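Local coordinates for ancylostoma secreted protein 1 (Necator americanus, PDB 3NT8), which is a two-CAP-domain secreted hookworm protein, probably associated with the transition of infective larvae to parasitism, at residues Ala268-Lys273 with Ile398-Gln403. Numbering follows the deposited sequence.
Sequences AAKMLK and IYTMGQ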
loop_
_atom_site.group_PDB
_atom_site.type_symbol
_atom_site.label_atom_id
_atom_site.label_comp_id
_atom_site.label_asym_id
_atom_site.label_seq_id
_atom_site.Cartn_x
_atom_site.Cartn_y
_atom_site.Cartn_z
ATOM N N ALA A 268 0.614 -3.307 -26.545
ATOM C CA ALA A 268 -0.654 -2.636 -26.863
ATOM C C ALA A 268 -0.379 -1.681 -27.989
ATOM O O ALA A 268 0.601 -0.928 -27.910
ATOM C CB ALA A 268 -1.142 -1.843 -25.665
ATOM N N ALA A 269 -1.230 -1.693 -29.020
ATOM C CA ALA A 269 -1.066 -0.786 -30.181
ATOM C C ALA A 269 -1.627 0.622 -29.990
ATOM O O ALA A 269 -1.150 1.573 -30.641
ATOM C CB ALA A 269 -1.688 -1.397 -31.461
ATOM N N LYS A 270 -2.698 0.758 -29.210
ATOM C CA LYS A 270 -3.329 2.081 -29.045
ATOM C C LYS A 270 -3.848 2.354 -27.628
ATOM O O LYS A 270 -5.040 2.661 -27.443
ATOM C CB LYS A 270 -4.460 2.288 -30.072
ATOM C CG LYS A 270 -5.565 1.246 -30.080
ATOM C CD LYS A 270 -6.601 1.617 -31.103
ATOM C CE LYS A 270 -7.779 0.639 -30.918
ATOM N NZ LYS A 270 -8.248 0.565 -29.422
ATOM N N MET A 271 -2.947 2.235 -26.656
ATOM C CA MET A 271 -3.231 2.432 -25.243
ATOM C C MET A 271 -3.274 3.890 -24.896
ATOM O O MET A 271 -2.265 4.556 -24.922
ATOM C CB MET A 271 -2.183 1.723 -24.382
ATOM C CG MET A 271 -2.481 1.776 -22.883
ATOM S SD MET A 271 -3.835 0.695 -22.290
ATOM C CE MET A 271 -3.106 -0.905 -22.717
ATOM N N LEU A 272 -4.445 4.394 -24.575
ATOM C CA LEU A 272 -4.606 5.822 -24.344
ATOM C C LEU A 272 -4.104 6.255 -22.951
ATOM O O LEU A 272 -4.202 5.511 -21.947
ATOM C CB LEU A 272 -6.083 6.164 -24.477
ATOM C CG LEU A 272 -6.665 6.020 -25.883
ATOM C CD1 LEU A 272 -8.189 5.996 -25.706
ATOM C CD2 LEU A 272 -6.224 7.164 -26.768
ATOM N N LYS A 273 -3.551 7.456 -22.899
ATOM C CA LYS A 273 -3.073 8.010 -21.641
ATOM C C LYS A 273 -4.273 8.551 -20.903
ATOM O O LYS A 273 -5.041 9.300 -21.471
ATOM C CB LYS A 273 -2.066 9.158 -21.891
ATOM C CG LYS A 273 -1.385 9.680 -20.598
ATOM C CD LYS A 273 -0.226 10.662 -20.936
ATOM C CE LYS A 273 0.631 10.957 -19.717
ATOM N NZ LYS A 273 1.515 12.108 -20.010
ATOM N N ILE A 398 -9.059 -6.681 -24.095
ATOM C CA ILE A 398 -8.873 -5.628 -23.094
ATOM C C ILE A 398 -8.176 -4.450 -23.791
ATOM O O ILE A 398 -8.475 -3.278 -23.534
ATOM C CB ILE A 398 -8.046 -6.105 -21.880
ATOM C CG1 ILE A 398 -8.658 -7.330 -21.225
ATOM C CG2 ILE A 398 -7.803 -4.965 -20.848
ATOM C CD1 ILE A 398 -7.596 -8.180 -20.510
ATOM N N TYR A 399 -7.237 -4.760 -24.661
ATOM C CA TYR A 399 -6.579 -3.715 -25.471
ATOM C C TYR A 399 -6.149 -4.323 -26.810
ATOM O O TYR A 399 -5.888 -5.566 -26.903
ATOM C CB TYR A 399 -5.403 -3.063 -24.739
ATOM C CG TYR A 399 -4.347 -3.988 -24.150
ATOM C CD1 TYR A 399 -3.359 -4.569 -24.965
ATOM C CD2 TYR A 399 -4.322 -4.236 -22.793
ATOM C CE1 TYR A 399 -2.396 -5.379 -24.458
ATOM C CE2 TYR A 399 -3.345 -5.034 -22.234
ATOM C CZ TYR A 399 -2.384 -5.615 -23.095
ATOM O OH TYR A 399 -1.405 -6.414 -22.636
ATOM N N THR A 400 -6.116 -3.472 -27.852
ATOM C CA THR A 400 -5.712 -3.896 -29.197
ATOM C C THR A 400 -4.205 -4.133 -29.179
ATOM O O THR A 400 -3.396 -3.275 -28.718
ATOM C CB THR A 400 -5.992 -2.805 -30.247
ATOM O OG1 THR A 400 -7.381 -2.494 -30.222
ATOM C CG2 THR A 400 -5.606 -3.311 -31.697
ATOM N N MET A 401 -3.846 -5.260 -29.736
ATOM C CA MET A 401 -2.529 -5.782 -29.678
ATOM C C MET A 401 -1.661 -5.416 -30.889
ATOM O O MET A 401 -2.091 -5.505 -32.065
ATOM C CB MET A 401 -2.617 -7.325 -29.466
ATOM C CG MET A 401 -3.016 -7.763 -28.080
ATOM S SD MET A 401 -3.204 -9.543 -27.985
ATOM C CE MET A 401 -4.818 -9.666 -28.800
ATOM N N GLY A 402 -0.451 -4.959 -30.595
ATOM C CA GLY A 402 0.498 -4.539 -31.668
ATOM C C GLY A 402 1.601 -3.645 -31.108
ATOM O O GLY A 402 1.683 -3.418 -29.910
ATOM N N GLN A 403 2.457 -3.141 -31.963
ATOM C CA GLN A 403 3.581 -2.350 -31.486
ATOM C C GLN A 403 3.072 -1.016 -30.901
ATOM O O GLN A 403 2.132 -0.440 -31.427
ATOM C CB GLN A 403 4.592 -2.126 -32.605
ATOM C CG GLN A 403 5.352 -3.402 -33.059
ATOM C CD GLN A 403 6.271 -3.979 -31.963
ATOM O OE1 GLN A 403 6.970 -3.241 -31.268
ATOM N NE2 GLN A 403 6.289 -5.299 -31.835
HETATM O O HOH W 1 -4.149 -0.944 -27.447
HETATM O O HOH W 2 -9.256 -2.581 -28.617
#
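Thr-400 and Ala-269 meet through the backbone: the amide N of Ala-269 donates to the carbonyl O of Thr-400 at 2.7 Å, nearly straight at 169°. The donor stands 24° off the carbonyl plane. That same oxygen is gripped again by a water that bonds to Lys-270 N, so two consecutive amides of one loop, one of them through solvent, are tied to a single acceptor of the other. Ala-268 and Met-401 form a single beta bridge; beside it the CA of Ala-269 makes a C-H...O contact of 3.4 Å with Gln-403 O, while its methyl rests near Gly-402 CA.

On one flank of this bridge lies the buried ring of Tyr-399. Ala-268 CB approaches it obliquely, 3.6 Å from CD1, and Met-271 CE comes in at a slant to 3.5 Å from CD2, so that each methyl meets one of the two ring carbons next to CG. Met-271 gets there with CG trans to the backbone N (chi1 -175°), the chain then bending at chi2 and chi3, which folds the thioether end back toward the ring. The phenol OH is hydrogen-bonded to Pro-266 O, fixing the far end of the ring, and the Tyr-399 side chain also touches Val-252 of helix 235-253.

On the more open flank, Lys-270 slants across Thr-400, its CE 3.2 Å from OG1. Its ammonium is salt-bridged to Asp-365, whose OD2 also accepts from Thr-400 N; one carboxylate thus anchors both loops.

As a worked example of how loops distant in sequence can be joined without extended strands, this isolated beta bridge fastens the segment leading into strand 275-276 of the second CAP domain's mixed sheet to the chain that follows its last strand, 381-388.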